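Local coordinates for protein putative alpha-L-fucosidase (Bacteroides thetaiotaomicron VPI-5482, PDB 3GZA) that probably hydrolyses alpha-L-fucosides as a family 29 glycoside hydrolase, with a barrel domain followed by a beta-sandwich domain, at residues 373-377 with 404-408; 17-22 with 307-313. One frame throughout, in Å; residues are numbered along the deposited sequence.

Contact 1 of 2, residues 373-377 with 404-408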
loop_
_atom_site.group_PDB
_atom_site.type_symbol
_atom_site.label_atom_id
_atom_site.label_comp_id
_atom_site.label_asym_id
_atom_site.label_seq_id
_atom_site.Cartn_x
_atom_site.Cartn_y
_atom_site.Cartn_z
ATOM N N ILE A 373 -41.404 -23.939 19.120
ATOM C CA ILE A 373 -42.474 -22.964 18.906
ATOM C C ILE A 373 -41.883 -21.890 18.026
ATOM O O ILE A 373 -40.742 -21.489 18.233
ATOM C CB ILE A 373 -42.928 -22.272 20.189
ATOM C CG1 ILE A 373 -43.031 -23.259 21.356
ATOM C CG2 ILE A 373 -44.274 -21.475 19.937
ATOM C CD1 ILE A 373 -43.179 -22.572 22.725
ATOM N N GLN A 374 -42.628 -21.460 17.018
ATOM C CA GLN A 374 -42.185 -20.379 16.138
ATOM C C GLN A 374 -43.319 -19.417 15.871
ATOM O O GLN A 374 -44.430 -19.853 15.567
ATOM C CB GLN A 374 -41.712 -20.917 14.781
ATOM C CG GLN A 374 -40.560 -21.886 14.795
ATOM C CD GLN A 374 -40.057 -22.163 13.391
ATOM O OE1 GLN A 374 -40.448 -23.161 12.792
ATOM N NE2 GLN A 374 -39.260 -21.258 12.828
ATOM N N GLU A 375 -43.038 -18.118 16.006
ATOM C CA GLU A 375 -43.969 -17.079 15.619
ATOM C C GLU A 375 -43.698 -16.702 14.157
ATOM O O GLU A 375 -42.617 -16.961 13.641
ATOM C CB GLU A 375 -43.816 -15.836 16.491
ATOM C CG GLU A 375 -44.201 -16.029 17.925
ATOM C CD GLU A 375 -44.122 -14.739 18.736
ATOM O OE1 GLU A 375 -43.025 -14.491 19.254
ATOM O OE2 GLU A 375 -45.166 -14.014 18.873
ATOM N N ASN A 376 -44.708 -16.120 13.492
ATOM C CA ASN A 376 -44.548 -15.578 12.140
ATOM C C ASN A 376 -43.827 -14.219 12.347
ATOM O O ASN A 376 -44.448 -13.191 12.601
ATOM C CB ASN A 376 -45.909 -15.384 11.467
ATOM C CG ASN A 376 -45.808 -15.281 9.978
ATOM O OD1 ASN A 376 -44.733 -15.389 9.410
ATOM N ND2 ASN A 376 -46.950 -15.120 9.328
ATOM N N ILE A 377 -42.506 -14.265 12.313
ATOM C CA ILE A 377 -41.676 -13.115 12.662
ATOM C C ILE A 377 -41.966 -11.804 11.911
ATOM O O ILE A 377 -41.796 -10.717 12.477
ATOM C CB ILE A 377 -40.173 -13.484 12.625
ATOM C CG1 ILE A 377 -39.362 -12.571 13.588
ATOM C CG2 ILE A 377 -39.648 -13.519 11.197
ATOM C CD1 ILE A 377 -39.846 -12.663 15.023
ATOM N N SER A 404 -40.251 -15.043 25.731
ATOM C CA SER A 404 -40.037 -14.805 24.317
ATOM C C SER A 404 -40.062 -16.085 23.483
ATOM O O SER A 404 -39.596 -17.135 23.927
ATOM C CB SER A 404 -38.684 -14.133 24.107
ATOM O OG SER A 404 -37.653 -14.876 24.733
ATOM N N VAL A 405 -40.549 -15.940 22.262
ATOM C CA VAL A 405 -40.517 -17.009 21.288
ATOM C C VAL A 405 -39.814 -16.447 20.051
ATOM O O VAL A 405 -38.696 -16.843 19.746
ATOM C CB VAL A 405 -41.916 -17.568 21.007
ATOM C CG1 VAL A 405 -41.836 -18.553 19.867
ATOM C CG2 VAL A 405 -42.492 -18.230 22.247
ATOM N N GLY A 406 -40.444 -15.524 19.343
ATOM C CA GLY A 406 -39.839 -14.928 18.164
ATOM C C GLY A 406 -39.774 -15.949 17.045
ATOM O O GLY A 406 -40.686 -16.798 16.929
ATOM N N HIS A 407 -38.685 -15.948 16.292
ATOM C CA HIS A 407 -38.550 -16.815 15.139
ATOM C C HIS A 407 -38.521 -18.292 15.507
ATOM O O HIS A 407 -39.170 -19.098 14.847
ATOM C CB HIS A 407 -37.346 -16.433 14.303
ATOM C CG HIS A 407 -37.095 -17.413 13.211
ATOM N ND1 HIS A 407 -37.926 -17.492 12.118
ATOM C CD2 HIS A 407 -36.226 -18.452 13.118
ATOM C CE1 HIS A 407 -37.520 -18.495 11.354
ATOM N NE2 HIS A 407 -36.520 -19.105 11.951
ATOM N N LYS A 408 -37.817 -18.630 16.592
ATOM C CA LYS A 408 -37.736 -20.009 17.029
ATOM C C LYS A 408 -37.350 -20.144 18.483
ATOM O O LYS A 408 -36.438 -19.476 18.948
ATOM C CB LYS A 408 -36.744 -20.805 16.175
ATOM C CG LYS A 408 -36.651 -22.308 16.494
ATOM C CD LYS A 408 -35.861 -23.026 15.412
ATOM C CE LYS A 408 -36.734 -23.411 14.175
ATOM N NZ LYS A 408 -35.931 -24.192 13.157
HETATM O O HOH W 1 -38.109 -24.541 11.290
HETATM O O HOH W 2 -42.082 -13.556 21.649
HETATM O O HOH W 3 -40.571 -16.773 11.664
#
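E375 N donates to G406 O at 2.9 Å, the one backbone-to-backbone hydrogen bond between strand end 373-375 and loop 404-408. Further up the strand, K408 CA makes a CA-H...O contact of 3.6 Å with I373 O. G406, with positive phi, is gripped from both ends by E375, because its N donates to the anti lone pair of E375 OE1 (2.8 Å). Water 2 bridges that same oxygen to V405 N, while OE2 takes the backbone N of R382 and I383. The setting is the beta sandwich of the F5/8 type C family region: loop 404-408 carries the chain from strand 395-402 of one sheet to strand 409-418 of the other, beside strand 366-375. V405 CG1 packs at 3.8 Å on I373 CG2, the two side chains crossing at about a right angle and both touching Y386. The extended Q374, its CG beside the backbone N (chi1 -60°), sends NE2 to H407 O at 3.0 Å, 29° out of the carbonyl plane. NE2 also sits 3.5 Å above the H407 ring, toward the rim, and K408 runs alongside. Q374 OE1 accepts from N436 ND2 and from water 1, which links it to K408 NZ, itself in a salt bridge with E21. In place of Q374, a leucine would probably leave H407 O and N436 ND2 each without this mate. I377 CD1 approaches H407 N at 3.7 Å.

Contact 2 of 2, residues 17-22 with 307-313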
loop_
_atom_site.group_PDB
_atom_site.type_symbol
_atom_site.label_atom_id
_atom_site.label_comp_id
_atom_site.label_asym_id
_atom_site.label_seq_id
_atom_site.Cartn_x
_atom_site.Cartn_y
_atom_site.Cartn_z
ATOM N N TRP A 17 -32.621 -12.700 7.709
ATOM C CA TRP A 17 -31.758 -12.823 8.881
ATOM C C TRP A 17 -32.347 -13.900 9.794
ATOM O O TRP A 17 -31.667 -14.881 10.181
ATOM C CB TRP A 17 -31.656 -11.468 9.627
ATOM C CG TRP A 17 -31.006 -11.647 10.921
ATOM C CD1 TRP A 17 -31.616 -11.639 12.147
ATOM C CD2 TRP A 17 -29.625 -11.956 11.163
ATOM N NE1 TRP A 17 -30.698 -11.943 13.121
ATOM C CE2 TRP A 17 -29.473 -12.110 12.555
ATOM C CE3 TRP A 17 -28.497 -12.108 10.339
ATOM C CZ2 TRP A 17 -28.259 -12.414 13.122
ATOM C CZ3 TRP A 17 -27.313 -12.452 10.909
ATOM C CH2 TRP A 17 -27.201 -12.582 12.287
ATOM N N HIS A 18 -33.597 -13.717 10.172
ATOM C CA HIS A 18 -34.260 -14.685 11.055
ATOM C C HIS A 18 -34.363 -16.055 10.408
ATOM O O HIS A 18 -34.132 -17.064 11.056
ATOM C CB HIS A 18 -35.666 -14.234 11.390
ATOM C CG HIS A 18 -35.731 -12.970 12.185
ATOM N ND1 HIS A 18 -35.491 -12.936 13.538
ATOM C CD2 HIS A 18 -35.962 -11.693 11.803
ATOM C CE1 HIS A 18 -35.607 -11.688 13.965
ATOM N NE2 HIS A 18 -35.905 -10.915 12.932
ATOM N N GLU A 19 -34.790 -16.089 9.148
ATOM C CA GLU A 19 -35.016 -17.375 8.460
ATOM C C GLU A 19 -33.774 -18.214 8.229
ATOM O O GLU A 19 -33.871 -19.431 8.157
ATOM C CB GLU A 19 -35.691 -17.134 7.123
ATOM C CG GLU A 19 -37.045 -16.515 7.266
ATOM C CD GLU A 19 -37.555 -15.842 5.953
ATOM O OE1 GLU A 19 -36.737 -15.342 5.104
ATOM O OE2 GLU A 19 -38.786 -15.743 5.825
ATOM N N ALA A 20 -32.626 -17.573 8.059
ATOM C CA ALA A 20 -31.397 -18.334 7.827
ATOM C C ALA A 20 -31.059 -19.224 8.980
ATOM O O ALA A 20 -30.614 -20.356 8.757
ATOM C CB ALA A 20 -30.222 -17.384 7.524
ATOM N N GLU A 21 -31.208 -18.710 10.212
ATOM C CA GLU A 21 -30.866 -19.418 11.465
ATOM C C GLU A 21 -29.401 -19.649 11.714
ATOM O O GLU A 21 -28.950 -19.535 12.833
ATOM C CB GLU A 21 -31.665 -20.712 11.641
ATOM C CG GLU A 21 -33.187 -20.499 11.665
ATOM C CD GLU A 21 -34.023 -21.737 11.790
ATOM O OE1 GLU A 21 -33.491 -22.834 11.879
ATOM O OE2 GLU A 21 -35.255 -21.620 11.703
HETATM N N MSE A 22 -28.659 -20.022 10.675
HETATM C CA MSE A 22 -27.248 -20.284 10.817
HETATM C C MSE A 22 -26.498 -19.784 9.606
HETATM O O MSE A 22 -27.019 -19.836 8.471
HETATM C CB MSE A 22 -27.005 -21.756 10.891
HETATM C CG MSE A 22 -27.466 -22.424 12.103
HETATM SE SE MSE A 22 -27.039 -24.347 12.048
HETATM C CE MSE A 22 -25.107 -24.098 12.062
ATOM N N VAL A 307 -30.040 -20.521 18.116
ATOM C CA VAL A 307 -31.178 -20.716 17.238
ATOM C C VAL A 307 -32.442 -20.997 18.074
ATOM O O VAL A 307 -33.536 -20.517 17.765
ATOM C CB VAL A 307 -30.914 -21.841 16.242
ATOM C CG1 VAL A 307 -32.202 -22.128 15.361
ATOM C CG2 VAL A 307 -29.650 -21.509 15.377
ATOM N N GLY A 308 -32.310 -21.744 19.167
ATOM C CA GLY A 308 -33.447 -22.032 20.059
ATOM C C GLY A 308 -33.840 -20.966 21.057
ATOM O O GLY A 308 -34.762 -21.153 21.854
ATOM N N ARG A 309 -33.111 -19.857 21.006
ATOM C CA ARG A 309 -33.330 -18.654 21.804
ATOM C C ARG A 309 -33.470 -17.416 20.878
ATOM O O ARG A 309 -33.148 -16.304 21.262
ATOM C CB ARG A 309 -32.197 -18.439 22.832
ATOM C CG ARG A 309 -32.221 -19.385 23.949
ATOM C CD ARG A 309 -31.120 -19.121 24.960
ATOM N NE ARG A 309 -31.187 -20.091 26.044
ATOM C CZ ARG A 309 -30.308 -20.133 27.042
ATOM N NH1 ARG A 309 -29.319 -19.274 27.114
ATOM N NH2 ARG A 309 -30.410 -21.060 27.966
ATOM N N ASN A 310 -33.996 -17.610 19.664
ATOM C CA ASN A 310 -34.336 -16.491 18.789
ATOM C C ASN A 310 -33.138 -15.669 18.361
ATOM O O ASN A 310 -33.207 -14.458 18.251
ATOM C CB ASN A 310 -35.333 -15.553 19.518
ATOM C CG ASN A 310 -36.026 -14.581 18.586
ATOM O OD1 ASN A 310 -36.206 -14.852 17.377
ATOM N ND2 ASN A 310 -36.505 -13.451 19.168
ATOM N N ALA A 311 -32.002 -16.331 18.132
ATOM C CA ALA A 311 -30.826 -15.696 17.601
ATOM C C ALA A 311 -30.286 -16.531 16.413
ATOM O O ALA A 311 -30.278 -17.737 16.459
ATOM C CB ALA A 311 -29.726 -15.562 18.713
ATOM N N THR A 312 -29.843 -15.873 15.356
ATOM C CA THR A 312 -29.155 -16.513 14.270
ATOM C C THR A 312 -27.697 -16.688 14.679
ATOM O O THR A 312 -27.045 -15.761 15.173
ATOM C CB THR A 312 -29.351 -15.767 12.965
ATOM O OG1 THR A 312 -30.713 -16.018 12.537
ATOM C CG2 THR A 312 -28.336 -16.230 11.875
ATOM N N LEU A 313 -27.172 -17.883 14.449
ATOM C CA LEU A 313 -25.850 -18.298 14.886
ATOM C C LEU A 313 -24.860 -18.240 13.737
ATOM O O LEU A 313 -25.120 -18.797 12.646
ATOM C CB LEU A 313 -25.942 -19.726 15.399
ATOM C CG LEU A 313 -24.654 -20.478 15.751
ATOM C CD1 LEU A 313 -23.919 -19.789 16.943
ATOM C CD2 LEU A 313 -24.893 -21.990 16.063
HETATM O O HOH W 4 -32.176 -13.059 15.378
HETATM O O HOH W 5 -34.393 -14.871 15.269
HETATM O O HOH W 6 -33.090 -16.905 13.671
#
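T312 OG1 donates to W17 O at 2.8 Å, tying a strand residue to a carbonyl in the last turn of helix 15-20. The same hydroxyl accepts from water 6, which gives its other hydrogen to H18 O, so two carbonyls of the helix end are served by one threonine and one water. Chi1 of -73° turns OG1 to W17 O, beside T312's own N. T312 CB lies over the six-membered ring of W17, a CH-pi contact 3.8 Å from the centroid. W17 NE1 donates to water 4 at 2.9 Å; F217 stacks on the indole. Water 5 lies in the plane of the H18 ring, 2.8 Å from ND1, and donates to N310 OD1, which also accepts from H407 N; H18 NE2 is hydrogen-bonded to W265 NE1, and N310 ND2 is held by E381 and C231 O. E21, the first residue past the helix, turns with positive phi, and its carbonyl O accepts from L313 N at 2.9 Å. Its carboxylate OE2 meets H407 NE2 and K408 NZ, and V307 CG1 lies against its side chain. M22, a selenomethionine, then bridges L313, with M22 CA 3.2 Å from L313 O; this joins strands 22-26 and 312-317, parallel neighbours where the barrel closes. V307 CG2 packs 4.0 Å from M22 CG. With these polar groups matched by protein or ordered water, the helix end is likely to keep a fixed position against strand 312-317.

In the fold
The centres of contacts 1 and 2 lie 10 Å apart, and the two touch directly, joining sandwich to barrel. H407 bonds to both segments of contact 2: its ring NE2 lies 2.8 Å from E21 OE2, and its backbone N 2.9 Å from N310 OD1, both probable hydrogen bonds. K408 NZ of contact 1 forms a salt bridge with the same oxygen, OE2 of E21 in contact 2, and K408 CB packs 3.6 Å from V307 O. Contact 2 sits where strands 22-26 and 312-317 begin, whereas in TIM barrels the catalytic residues gather at the opposite, C-terminal strand ends. A bound HEPES molecule lies about 10 Å from the W17 side chain.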